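Local coordinates for protein MIP07328p (Drosophila melanogaster, PDB 6FKK) that probably acts as a chemorepellent axon guidance cue, presenting extracellular sema and PSI domains to semaphorin receptors on responding cells, at residues 12-17 and 471-476; 288-293 and 383-388; 410-415 and 440-445; 450-455 and 463-468. All coordinates share one frame; numbering follows the deposited sequence.

Contact 1: residues 12-17 and 471-476; sequences KQDKVL and VSVPLH
Val471 meets Val16 where the N-terminal lead-in to strand 18-21 crosses strand 469-474; the N- and C-terminal parts of the sema domain thus close its beta-propeller, strand 18-21 completing a blade built otherwise from late strands. The methyls CG1 of Val471 and CG1 of Val16 lie 3.9 Å apart, the two short branched side chains crossing at about a right angle. Next, Ser472 O accepts the backbone N of Leu17 at 2.7 Å, and pairing continues through Ala18; the small Ser472 side chain turns its OG to Ser461 OG. Val473 presents its CB to Asp14, whose OD2 comes within 3.5 Å. With CG anti to the backbone N (chi1 -160°), the Asp14 carboxylate reaches the strand while its OD1 accepts a weak bond from Lys15 N. Replacing Asp14 by an alanine removes that carboxylate, which would probably open a gap beside Val473 and leave Lys15 N without its weak acceptor. Pro474 suits the end of the paired run because it has no N-H to offer the incoming segment: its CD packs 3.9 Å from Leu17 CG and lies 3.3 Å from Lys15 O.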
loop_
_atom_site.group_PDB
_atom_site.type_symbol
_atom_site.label_atom_id
_atom_site.label_comp_id
_atom_site.label_asym_id
_atom_site.label_seq_id
_atom_site.Cartn_x
_atom_site.Cartn_y
_atom_site.Cartn_z
ATOM N N LYS A 12 -18.524 4.240 -18.802
ATOM C CA LYS A 12 -18.949 2.903 -19.192
ATOM C C LYS A 12 -18.618 1.888 -18.105
ATOM O O LYS A 12 -17.594 1.992 -17.424
ATOM C CB LYS A 12 -18.292 2.504 -20.512
ATOM C CG LYS A 12 -16.817 2.856 -20.606
ATOM C CD LYS A 12 -16.206 2.329 -21.895
ATOM C CE LYS A 12 -14.841 2.946 -22.151
ATOM N NZ LYS A 12 -13.937 2.814 -20.976
ATOM N N GLN A 13 -19.500 0.902 -17.946
ATOM C CA GLN A 13 -19.306 -0.159 -16.964
ATOM C C GLN A 13 -18.402 -1.243 -17.537
ATOM O O GLN A 13 -18.578 -1.668 -18.685
ATOM C CB GLN A 13 -20.653 -0.756 -16.554
ATOM C CG GLN A 13 -20.555 -1.933 -15.590
ATOM C CD GLN A 13 -20.481 -1.502 -14.136
ATOM O OE1 GLN A 13 -21.069 -0.493 -13.744
ATOM N NE2 GLN A 13 -19.760 -2.270 -13.327
ATOM N N ASP A 14 -17.442 -1.695 -16.737
ATOM C CA ASP A 14 -16.481 -2.687 -17.192
ATOM C C ASP A 14 -17.115 -4.074 -17.228
ATOM O O ASP A 14 -18.050 -4.376 -16.481
ATOM C CB ASP A 14 -15.245 -2.690 -16.288
ATOM C CG ASP A 14 -14.035 -3.327 -16.949
ATOM O OD1 ASP A 14 -14.185 -3.890 -18.055
ATOM O OD2 ASP A 14 -12.930 -3.258 -16.367
ATOM N N LYS A 15 -16.594 -4.920 -18.114
ATOM C CA LYS A 15 -17.111 -6.276 -18.304
ATOM C C LYS A 15 -16.702 -7.138 -17.117
ATOM O O LYS A 15 -15.564 -7.606 -17.035
ATOM C CB LYS A 15 -16.590 -6.859 -19.614
ATOM C CG LYS A 15 -17.105 -8.255 -19.929
ATOM C CD LYS A 15 -18.604 -8.251 -20.186
ATOM C CE LYS A 15 -19.106 -9.644 -20.531
ATOM N NZ LYS A 15 -20.573 -9.660 -20.788
ATOM N N VAL A 16 -17.633 -7.355 -16.189
ATOM C CA VAL A 16 -17.352 -8.158 -15.003
ATOM C C VAL A 16 -17.237 -9.622 -15.404
ATOM O O VAL A 16 -18.159 -10.195 -15.997
ATOM C CB VAL A 16 -18.436 -7.958 -13.936
ATOM C CG1 VAL A 16 -18.274 -8.978 -12.816
ATOM C CG2 VAL A 16 -18.378 -6.544 -13.385
ATOM N N LEU A 17 -16.100 -10.236 -15.078
ATOM C CA LEU A 17 -15.862 -11.639 -15.398
ATOM C C LEU A 17 -16.416 -12.571 -14.325
ATOM O O LEU A 17 -17.157 -13.509 -14.635
ATOM C CB LEU A 17 -14.363 -11.886 -15.595
ATOM C CG LEU A 17 -13.679 -11.097 -16.714
ATOM C CD1 LEU A 17 -12.223 -11.521 -16.866
ATOM C CD2 LEU A 17 -14.430 -11.257 -18.029
ATOM N N VAL A 471 -14.538 -8.696 -7.098
ATOM C CA VAL A 471 -15.009 -8.611 -8.475
ATOM C C VAL A 471 -13.811 -8.739 -9.404
ATOM O O VAL A 471 -12.798 -8.059 -9.213
ATOM C CB VAL A 471 -15.769 -7.298 -8.740
ATOM C CG1 VAL A 471 -16.084 -7.156 -10.221
ATOM C CG2 VAL A 471 -17.047 -7.258 -7.919
ATOM N N SER A 472 -13.930 -9.605 -10.405
ATOM C CA SER A 472 -12.865 -9.853 -11.366
ATOM C C SER A 472 -13.199 -9.159 -12.682
ATOM O O SER A 472 -14.239 -9.436 -13.286
ATOM C CB SER A 472 -12.677 -11.353 -11.584
ATOM O OG SER A 472 -11.645 -11.611 -12.519
ATOM N N VAL A 473 -12.324 -8.258 -13.117
ATOM C CA VAL A 473 -12.460 -7.595 -14.413
ATOM C C VAL A 473 -11.166 -7.818 -15.188
ATOM O O VAL A 473 -10.116 -8.062 -14.575
ATOM C CB VAL A 473 -12.776 -6.099 -14.249
ATOM C CG1 VAL A 473 -14.076 -5.916 -13.471
ATOM C CG2 VAL A 473 -11.627 -5.380 -13.560
ATOM N N PRO A 474 -11.187 -7.769 -16.521
ATOM C CA PRO A 474 -9.963 -8.064 -17.280
ATOM C C PRO A 474 -8.851 -7.065 -16.986
ATOM O O PRO A 474 -9.074 -5.852 -16.928
ATOM C CB PRO A 474 -10.423 -7.986 -18.740
ATOM C CG PRO A 474 -11.659 -7.156 -18.721
ATOM C CD PRO A 474 -12.324 -7.504 -17.416
ATOM N N LEU A 475 -7.638 -7.593 -16.812
ATOM C CA LEU A 475 -6.479 -6.739 -16.571
ATOM C C LEU A 475 -6.157 -5.878 -17.787
ATOM O O LEU A 475 -5.689 -4.744 -17.636
ATOM C CB LEU A 475 -5.271 -7.594 -16.188
ATOM C CG LEU A 475 -4.004 -6.869 -15.732
ATOM C CD1 LEU A 475 -4.185 -6.293 -14.335
ATOM C CD2 LEU A 475 -2.809 -7.804 -15.785
ATOM N N HIS A 476 -6.397 -6.395 -18.988
ATOM C CA HIS A 476 -6.179 -5.653 -20.221
ATOM C C HIS A 476 -7.287 -6.005 -21.198
ATOM O O HIS A 476 -7.582 -7.187 -21.405
ATOM C CB HIS A 476 -4.807 -5.969 -20.826
ATOM C CG HIS A 476 -3.656 -5.567 -19.957
ATOM N ND1 HIS A 476 -3.197 -4.269 -19.886
ATOM C CD2 HIS A 476 -2.867 -6.290 -19.129
ATOM C CE1 HIS A 476 -2.175 -4.210 -19.050
ATOM N NE2 HIS A 476 -1.956 -5.424 -18.577
#

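Contact 2: residues 288-293 and 383-388; sequences VFTTSV and HHRLTA
Arg385 touches Thr290 and Thr291 with the two ends of its side chain, CB and NH1. Its CB starts 4.1 Å from the methyl CG2 of Thr290. CG stands anti to the carbonyl carbon (chi1 -59°), and from there the chain runs extended through CD to NE, a span that carries the guanidinium past Thr290; Pro297 and Ser299 also touch this side chain. At the tip, Arg385 NH1 gives a weak hydrogen bond to Thr291 O at 3.4 Å, with an N-H...O angle of 147°. The carbonyl is met at the edge of the guanidinium, near its plane, and Thr290 CB sits at the edge too, 3.5 Å from Arg385 NH1. A long arginine fits here because it can span the interval between two segments whose backbones stay apart.

That separation reflects the fold. Strand 288-290 belongs to one blade of the sema beta-propeller and residues 386-388 begin the first strand of the next; their axes approach to 6.9 Å and run 148° apart, so side chains do the joining. Thr290 turns CG2 toward Leu386 O, while its hydroxyl makes weak bonds to Gln271 and Glu269 of its own blade. Val288 touches the incoming strand at two points with its two branches: CG1 packs 3.6 Å from Leu386 CB, and CG2 lies 3.6 Å from Ala388 O. Beyond that CB, the Leu386 side chain continues onto Val301, Ser408 and Thr410. Thr387 and Ala388 both face Gly409 in a classic beta bulge, and Thr387 OG1 bonds to Ile450 O.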
loop_
_atom_site.group_PDB
_atom_site.type_symbol
_atom_site.label_atom_id
_atom_site.label_comp_id
_atom_site.label_asym_id
_atom_site.label_seq_id
_atom_site.Cartn_x
_atom_site.Cartn_y
_atom_site.Cartn_z
ATOM N N VAL A 288 -0.805 6.210 -2.970
ATOM C CA VAL A 288 -1.947 7.068 -3.258
ATOM C C VAL A 288 -2.087 8.082 -2.133
ATOM O O VAL A 288 -2.096 7.711 -0.954
ATOM C CB VAL A 288 -3.236 6.245 -3.419
ATOM C CG1 VAL A 288 -4.444 7.159 -3.442
ATOM C CG2 VAL A 288 -3.168 5.415 -4.685
ATOM N N PHE A 289 -2.198 9.356 -2.497
ATOM C CA PHE A 289 -2.317 10.446 -1.540
ATOM C C PHE A 289 -3.576 11.256 -1.821
ATOM O O PHE A 289 -3.960 11.441 -2.979
ATOM C CB PHE A 289 -1.099 11.376 -1.595
ATOM C CG PHE A 289 0.194 10.722 -1.205
ATOM C CD1 PHE A 289 0.882 9.922 -2.103
ATOM C CD2 PHE A 289 0.739 10.934 0.051
ATOM C CE1 PHE A 289 2.078 9.330 -1.748
ATOM C CE2 PHE A 289 1.936 10.344 0.412
ATOM C CZ PHE A 289 2.605 9.540 -0.489
ATOM N N THR A 290 -4.207 11.742 -0.755
ATOM C CA THR A 290 -5.318 12.676 -0.851
ATOM C C THR A 290 -4.982 13.947 -0.082
ATOM O O THR A 290 -4.100 13.960 0.781
ATOM C CB THR A 290 -6.624 12.071 -0.310
ATOM O OG1 THR A 290 -6.438 11.646 1.047
ATOM C CG2 THR A 290 -7.067 10.886 -1.160
ATOM N N THR A 291 -5.694 15.023 -0.407
ATOM C CA THR A 291 -5.492 16.283 0.289
ATOM C C THR A 291 -6.273 16.300 1.598
ATOM O O THR A 291 -7.172 15.487 1.833
ATOM C CB THR A 291 -5.926 17.468 -0.573
ATOM O OG1 THR A 291 -7.343 17.419 -0.780
ATOM C CG2 THR A 291 -5.222 17.435 -1.915
ATOM N N SER A 292 -5.915 17.250 2.456
ATOM C CA SER A 292 -6.606 17.425 3.719
ATOM C C SER A 292 -7.937 18.146 3.484
ATOM O O SER A 292 -8.262 18.567 2.371
ATOM C CB SER A 292 -5.709 18.161 4.709
ATOM O OG SER A 292 -4.482 17.469 4.880
ATOM N N VAL A 293 -8.721 18.283 4.558
ATOM C CA VAL A 293 -10.109 18.713 4.435
ATOM C C VAL A 293 -10.244 20.166 4.004
ATOM O O VAL A 293 -11.320 20.581 3.570
ATOM C CB VAL A 293 -10.835 18.471 5.773
ATOM C CG1 VAL A 293 -10.825 16.992 6.115
ATOM C CG2 VAL A 293 -10.172 19.272 6.882
ATOM N N HIS A 383 -15.526 14.592 -7.842
ATOM C CA HIS A 383 -16.466 14.024 -6.885
ATOM C C HIS A 383 -16.045 12.649 -6.376
ATOM O O HIS A 383 -16.897 11.895 -5.890
ATOM C CB HIS A 383 -17.865 13.950 -7.502
ATOM C CG HIS A 383 -18.455 15.290 -7.820
ATOM N ND1 HIS A 383 -18.530 16.309 -6.896
ATOM C CD2 HIS A 383 -19.005 15.774 -8.959
ATOM C CE1 HIS A 383 -19.097 17.365 -7.452
ATOM N NE2 HIS A 383 -19.396 17.066 -8.704
ATOM N N HIS A 384 -14.764 12.301 -6.474
ATOM C CA HIS A 384 -14.282 11.033 -5.950
ATOM C C HIS A 384 -12.803 11.153 -5.619
ATOM O O HIS A 384 -12.085 11.989 -6.174
ATOM C CB HIS A 384 -14.523 9.881 -6.937
ATOM C CG HIS A 384 -13.852 10.065 -8.263
ATOM N ND1 HIS A 384 -14.544 10.400 -9.406
ATOM C CD2 HIS A 384 -12.554 9.951 -8.630
ATOM C CE1 HIS A 384 -13.702 10.488 -10.419
ATOM N NE2 HIS A 384 -12.487 10.221 -9.975
ATOM N N ARG A 385 -12.357 10.302 -4.699
ATOM C CA ARG A 385 -10.964 10.244 -4.284
ATOM C C ARG A 385 -10.391 8.869 -4.601
ATOM O O ARG A 385 -11.112 7.867 -4.603
ATOM C CB ARG A 385 -10.815 10.524 -2.782
ATOM C CG ARG A 385 -11.345 11.875 -2.325
ATOM C CD ARG A 385 -11.359 11.970 -0.803
ATOM N NE ARG A 385 -11.735 13.301 -0.328
ATOM C CZ ARG A 385 -10.863 14.245 0.014
ATOM N NH1 ARG A 385 -9.562 14.006 -0.065
ATOM N NH2 ARG A 385 -11.291 15.427 0.436
ATOM N N LEU A 386 -9.087 8.824 -4.863
ATOM C CA LEU A 386 -8.406 7.557 -5.080
ATOM C C LEU A 386 -8.195 6.835 -3.757
ATOM O O LEU A 386 -7.951 7.458 -2.719
ATOM C CB LEU A 386 -7.063 7.778 -5.772
ATOM C CG LEU A 386 -7.083 8.402 -7.171
ATOM C CD1 LEU A 386 -5.668 8.508 -7.718
ATOM C CD2 LEU A 386 -7.967 7.613 -8.127
ATOM N N THR A 387 -8.289 5.500 -3.797
ATOM C CA THR A 387 -8.262 4.703 -2.570
ATOM C C THR A 387 -7.323 3.504 -2.640
ATOM O O THR A 387 -6.785 3.090 -1.607
ATOM C CB THR A 387 -9.677 4.218 -2.219
ATOM O OG1 THR A 387 -10.209 3.450 -3.305
ATOM C CG2 THR A 387 -10.598 5.398 -1.931
ATOM N N ALA A 388 -7.107 2.935 -3.825
ATOM C CA ALA A 388 -6.325 1.713 -3.973
ATOM C C ALA A 388 -5.276 1.895 -5.064
ATOM O O ALA A 388 -5.321 2.842 -5.852
ATOM C CB ALA A 388 -7.223 0.510 -4.292
#

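Contact 3: residues 410-415 and 440-445; sequences TDDGKV and EMQVLP
The antiparallel hairpin of strands 414-423 and 432-442, the last two of a four-stranded sema propeller blade, is paired here through Lys414 with Gln442 and Val415 with Met441. The second is the hydrogen-bonded pair: Val415 N gives to Met441 O at 3.0 Å, and Met441 N to Val415 O at 3.2 Å. Beyond it the chain after Gln442 bends around Gly413, whose carbonyl O is gripped by two backbone donors. Leu444 N, 3.2 Å from Gly413 O, lies in the carbonyl plane on a lone pair; Val443 N, at 3.1 Å from the same atom, is tilted 23° from it. Gly413 has a positive phi (105°), and a CB there would run into Gln442 NE2, so the residue type suits both backbone and neighbour. That NE2 is itself held twice, by Asp412 O at 3.2 Å and Leu444 O at 2.9 Å. Both acceptors lie in the amide plane, which fixes its rotation, although NE2 stands above the plane of either carbonyl. Lys414 NZ forms a salt bridge with Asp412 OD2 and bonds to Thr11 OG1; its modelled approach to Gln442 OE1 is too short to trust. Thr410 OG1 braces the turn by accepting Lys414 N at 3.0 Å. On the face with Val415, the seam closes with Val415 CG2 3.7 Å from Val443 CG2.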
loop_
_atom_site.group_PDB
_atom_site.type_symbol
_atom_site.label_atom_id
_atom_site.label_comp_id
_atom_site.label_asym_id
_atom_site.label_seq_id
_atom_site.Cartn_x
_atom_site.Cartn_y
_atom_site.Cartn_z
ATOM N N THR A 410 -11.120 4.044 -6.784
ATOM C CA THR A 410 -11.729 5.192 -6.129
ATOM C C THR A 410 -12.753 4.731 -5.097
ATOM O O THR A 410 -13.169 3.570 -5.069
ATOM C CB THR A 410 -12.406 6.119 -7.150
ATOM O OG1 THR A 410 -13.584 5.485 -7.668
ATOM C CG2 THR A 410 -11.462 6.425 -8.299
ATOM N N ASP A 411 -13.156 5.670 -4.236
ATOM C CA ASP A 411 -14.301 5.442 -3.362
ATOM C C ASP A 411 -15.612 5.431 -4.134
ATOM O O ASP A 411 -16.647 5.053 -3.572
ATOM C CB ASP A 411 -14.346 6.503 -2.257
ATOM C CG ASP A 411 -14.377 7.924 -2.802
ATOM O OD1 ASP A 411 -14.445 8.100 -4.036
ATOM O OD2 ASP A 411 -14.330 8.870 -1.988
ATOM N N ASP A 412 -15.585 5.842 -5.402
ATOM C CA ASP A 412 -16.752 5.792 -6.271
ATOM C C ASP A 412 -16.983 4.389 -6.822
ATOM O O ASP A 412 -18.123 4.026 -7.131
ATOM C CB ASP A 412 -16.570 6.799 -7.413
ATOM C CG ASP A 412 -17.861 7.116 -8.141
ATOM O OD1 ASP A 412 -18.903 6.512 -7.823
ATOM O OD2 ASP A 412 -17.834 7.984 -9.037
ATOM N N GLY A 413 -15.929 3.586 -6.929
ATOM C CA GLY A 413 -16.005 2.287 -7.562
ATOM C C GLY A 413 -15.385 2.216 -8.941
ATOM O O GLY A 413 -15.565 1.204 -9.629
ATOM N N LYS A 414 -14.667 3.250 -9.366
ATOM C CA LYS A 414 -14.041 3.278 -10.677
ATOM C C LYS A 414 -12.599 2.797 -10.591
ATOM O O LYS A 414 -11.972 2.810 -9.530
ATOM C CB LYS A 414 -14.080 4.689 -11.269
ATOM C CG LYS A 414 -15.451 5.349 -11.262
ATOM C CD LYS A 414 -15.461 6.596 -12.137
ATOM C CE LYS A 414 -16.726 7.412 -11.932
ATOM N NZ LYS A 414 -17.957 6.588 -12.086
ATOM N N VAL A 415 -12.074 2.373 -11.738
ATOM C CA VAL A 415 -10.692 1.929 -11.861
ATOM C C VAL A 415 -10.051 2.688 -13.013
ATOM O O VAL A 415 -10.639 2.792 -14.096
ATOM C CB VAL A 415 -10.598 0.409 -12.092
ATOM C CG1 VAL A 415 -9.163 0.006 -12.400
ATOM C CG2 VAL A 415 -11.122 -0.343 -10.877
ATOM N N GLU A 440 -10.843 4.607 -17.816
ATOM C CA GLU A 440 -11.474 4.824 -16.516
ATOM C C GLU A 440 -12.893 4.283 -16.609
ATOM O O GLU A 440 -13.755 4.904 -17.238
ATOM C CB GLU A 440 -11.476 6.301 -16.120
ATOM C CG GLU A 440 -12.035 6.553 -14.724
ATOM C CD GLU A 440 -12.038 8.023 -14.338
ATOM O OE1 GLU A 440 -13.023 8.724 -14.656
ATOM O OE2 GLU A 440 -11.054 8.475 -13.715
ATOM N N MET A 441 -13.133 3.128 -15.996
ATOM C CA MET A 441 -14.410 2.442 -16.107
ATOM C C MET A 441 -15.007 2.198 -14.730
ATOM O O MET A 441 -14.289 2.052 -13.735
ATOM C CB MET A 441 -14.260 1.105 -16.841
ATOM C CG MET A 441 -13.474 1.187 -18.136
ATOM S SD MET A 441 -13.658 -0.311 -19.120
ATOM C CE MET A 441 -12.393 -0.072 -20.364
ATOM N N GLN A 442 -16.335 2.153 -14.685
ATOM C CA GLN A 442 -17.050 1.794 -13.469
ATOM C C GLN A 442 -17.019 0.279 -13.308
ATOM O O GLN A 442 -17.448 -0.453 -14.207
ATOM C CB GLN A 442 -18.487 2.305 -13.529
ATOM C CG GLN A 442 -19.250 2.164 -12.226
ATOM C CD GLN A 442 -18.802 3.167 -11.185
ATOM O OE1 GLN A 442 -18.564 4.335 -11.495
ATOM N NE2 GLN A 442 -18.680 2.718 -9.942
ATOM N N VAL A 443 -16.508 -0.193 -12.175
ATOM C CA VAL A 443 -16.396 -1.617 -11.888
ATOM C C VAL A 443 -17.418 -2.056 -10.844
ATOM O O VAL A 443 -18.188 -2.989 -11.070
ATOM C CB VAL A 443 -14.963 -1.982 -11.444
ATOM C CG1 VAL A 443 -14.923 -3.409 -10.926
ATOM C CG2 VAL A 443 -13.993 -1.802 -12.598
ATOM N N LEU A 444 -17.428 -1.399 -9.697
ATOM C CA LEU A 444 -18.361 -1.705 -8.623
ATOM C C LEU A 444 -19.623 -0.872 -8.778
ATOM O O LEU A 444 -19.669 0.067 -9.578
ATOM C CB LEU A 444 -17.691 -1.441 -7.278
ATOM C CG LEU A 444 -16.451 -2.269 -6.938
ATOM C CD1 LEU A 444 -16.010 -2.000 -5.507
ATOM C CD2 LEU A 444 -16.722 -3.747 -7.152
ATOM N N PRO A 445 -20.687 -1.207 -8.044
ATOM C CA PRO A 445 -21.847 -0.310 -7.987
ATOM C C PRO A 445 -21.427 1.099 -7.592
ATOM O O PRO A 445 -20.504 1.293 -6.800
ATOM C CB PRO A 445 -22.739 -0.957 -6.924
ATOM C CG PRO A 445 -22.426 -2.406 -7.032
ATOM C CD PRO A 445 -20.958 -2.493 -7.373
#

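Contact 4: residues 450-455 and 463-468; sequences IRELVI and VVVSDG
Arg451 and Asp467 form a salt bridge beside the open end of a beta hairpin. Arg451 NE lies 3.0 Å from Asp467 OD1, approaching from above the carboxylate plane, and Arg451 NH2 makes a weak hydrogen bond to Asp467 OD2 at 2.9 Å; the two flat groups are turned 73° against each other. A bend at chi2 (-71°) folds the arginine along the strand end to reach its partner. With an alanine at Arg451 the guanidinium is gone, and Asp467 would probably be left without this counter-charge. Behind the bridge, Arg451 and Glu452 both face Val465 in a classic beta bulge, Val465 O accepting Arg451 N at 2.7 Å and Glu452 N at 3.3 Å. Regular antiparallel pairing follows, and Val454 N and Val463 N each give to the other's carbonyl. Branched valines suit these extended positions; on the face with Leu453, Val464 CG1 lies 3.6 Å from Ile450 CG1 and Val464 CG2 3.8 Å from Leu453 CD2. The other face pairs Glu452 with Val465 and Val454 with Val463; Glu452 OE1 takes the amide of Ile30. The hairpin therefore lies between blades of the propeller, Leu453 resting on Ala388 and Ala390 of strand 386-396, Val465 on Ile30 of strand 29-33.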
loop_
_atom_site.group_PDB
_atom_site.type_symbol
_atom_site.label_atom_id
_atom_site.label_comp_id
_atom_site.label_asym_id
_atom_site.label_seq_id
_atom_site.Cartn_x
_atom_site.Cartn_y
_atom_site.Cartn_z
ATOM N N ILE A 450 -13.665 1.114 -3.284
ATOM C CA ILE A 450 -12.675 0.089 -3.598
ATOM C C ILE A 450 -11.619 0.084 -2.500
ATOM O O ILE A 450 -10.922 1.086 -2.291
ATOM C CB ILE A 450 -12.043 0.329 -4.978
ATOM C CG1 ILE A 450 -13.102 0.198 -6.075
ATOM C CG2 ILE A 450 -10.891 -0.635 -5.220
ATOM C CD1 ILE A 450 -12.568 0.419 -7.468
ATOM N N ARG A 451 -11.491 -1.045 -1.804
ATOM C CA ARG A 451 -10.564 -1.165 -0.685
ATOM C C ARG A 451 -9.169 -1.601 -1.128
ATOM O O ARG A 451 -8.169 -1.026 -0.686
ATOM C CB ARG A 451 -11.123 -2.148 0.349
ATOM C CG ARG A 451 -12.424 -1.695 0.998
ATOM C CD ARG A 451 -12.192 -0.533 1.951
ATOM N NE ARG A 451 -13.416 -0.139 2.644
ATOM C CZ ARG A 451 -14.138 0.935 2.339
ATOM N NH1 ARG A 451 -13.756 1.732 1.352
ATOM N NH2 ARG A 451 -15.237 1.217 3.024
ATOM N N GLU A 452 -9.080 -2.608 -1.995
ATOM C CA GLU A 452 -7.797 -3.135 -2.435
ATOM C C GLU A 452 -7.883 -3.550 -3.897
ATOM O O GLU A 452 -8.970 -3.694 -4.463
ATOM C CB GLU A 452 -7.352 -4.328 -1.577
ATOM C CG GLU A 452 -6.810 -3.951 -0.207
ATOM C CD GLU A 452 -6.782 -5.130 0.746
ATOM O OE1 GLU A 452 -7.721 -5.951 0.700
ATOM O OE2 GLU A 452 -5.822 -5.236 1.539
ATOM N N LEU A 453 -6.712 -3.743 -4.505
ATOM C CA LEU A 453 -6.596 -4.224 -5.876
ATOM C C LEU A 453 -5.526 -5.302 -5.931
ATOM O O LEU A 453 -4.414 -5.102 -5.431
ATOM C CB LEU A 453 -6.245 -3.089 -6.845
ATOM C CG LEU A 453 -7.301 -2.008 -7.078
ATOM C CD1 LEU A 453 -6.809 -0.995 -8.101
ATOM C CD2 LEU A 453 -8.613 -2.631 -7.522
ATOM N N VAL A 454 -5.863 -6.438 -6.534
ATOM C CA VAL A 454 -4.955 -7.569 -6.676
ATOM C C VAL A 454 -4.819 -7.884 -8.158
ATOM O O VAL A 454 -5.822 -7.940 -8.880
ATOM C CB VAL A 454 -5.451 -8.802 -5.899
ATOM C CG1 VAL A 454 -4.409 -9.910 -5.938
ATOM C CG2 VAL A 454 -5.783 -8.422 -4.467
ATOM N N ILE A 455 -3.585 -8.097 -8.605
ATOM C CA ILE A 455 -3.282 -8.298 -10.014
ATOM C C ILE A 455 -2.773 -9.719 -10.211
ATOM O O ILE A 455 -1.814 -10.141 -9.552
ATOM C CB ILE A 455 -2.250 -7.277 -10.519
ATOM C CG1 ILE A 455 -2.905 -5.906 -10.705
ATOM C CG2 ILE A 455 -1.612 -7.760 -11.809
ATOM C CD1 ILE A 455 -1.977 -4.875 -11.309
ATOM N N VAL A 463 -8.541 -7.961 -9.769
ATOM C CA VAL A 463 -9.539 -8.303 -8.763
ATOM C C VAL A 463 -9.778 -7.072 -7.902
ATOM O O VAL A 463 -8.911 -6.673 -7.114
ATOM C CB VAL A 463 -9.106 -9.502 -7.911
ATOM C CG1 VAL A 463 -10.172 -9.819 -6.866
ATOM C CG2 VAL A 463 -8.843 -10.709 -8.797
ATOM N N VAL A 464 -10.952 -6.470 -8.049
ATOM C CA VAL A 464 -11.349 -5.347 -7.209
ATOM C C VAL A 464 -11.946 -5.884 -5.916
ATOM O O VAL A 464 -12.736 -6.835 -5.925
ATOM C CB VAL A 464 -12.343 -4.442 -7.958
ATOM C CG1 VAL A 464 -12.763 -3.272 -7.084
ATOM C CG2 VAL A 464 -11.727 -3.955 -9.258
ATOM N N VAL A 465 -11.570 -5.276 -4.794
ATOM C CA VAL A 465 -11.970 -5.740 -3.471
ATOM C C VAL A 465 -12.722 -4.620 -2.765
ATOM O O VAL A 465 -12.173 -3.530 -2.559
ATOM C CB VAL A 465 -10.760 -6.189 -2.636
ATOM C CG1 VAL A 465 -11.209 -6.642 -1.256
ATOM C CG2 VAL A 465 -10.005 -7.295 -3.353
ATOM N N SER A 466 -13.968 -4.890 -2.390
ATOM C CA SER A 466 -14.761 -3.992 -1.567
ATOM C C SER A 466 -14.894 -4.588 -0.168
ATOM O O SER A 466 -14.249 -5.588 0.169
ATOM C CB SER A 466 -16.126 -3.739 -2.206
ATOM O OG SER A 466 -16.970 -4.870 -2.069
ATOM N N ASP A 467 -15.743 -3.969 0.655
ATOM C CA ASP A 467 -15.949 -4.483 2.005
ATOM C C ASP A 467 -16.596 -5.860 1.980
ATOM O O ASP A 467 -16.278 -6.718 2.810
ATOM C CB ASP A 467 -16.796 -3.510 2.822
ATOM C CG ASP A 467 -15.978 -2.381 3.415
ATOM O OD1 ASP A 467 -14.763 -2.576 3.642
ATOM O OD2 ASP A 467 -16.556 -1.302 3.660
ATOM N N GLY A 468 -17.495 -6.099 1.031
ATOM C CA GLY A 468 -18.211 -7.358 1.016
ATOM C C GLY A 468 -18.269 -8.056 -0.325
ATOM O O GLY A 468 -19.227 -8.787 -0.594
#

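Contacts 1, 3 and 4 cluster, with centres 10 to 12 Å apart; contact 2 lies farther out, its centre about 14 Å from contact 3, 16 Å from contact 4 and 23 Å from contact 1. Contacts 1 and 4 share a sheet, joined by Val471 O to Val464 N at 2.7 Å. Contact 3 belongs to the preceding blade and is tied to contact 1 by Asp14 N to Gln442 O at 2.8 Å, and to contact 4 by Ile450 N to Thr410 O at 3.1 Å. Contact 2 leads into that blade, where Asp411 N meets Arg385 O at 3.0 Å. Contact 1 encloses the others along the chain. An attached glycan sugar lies about 11 Å from the Arg451 side chain.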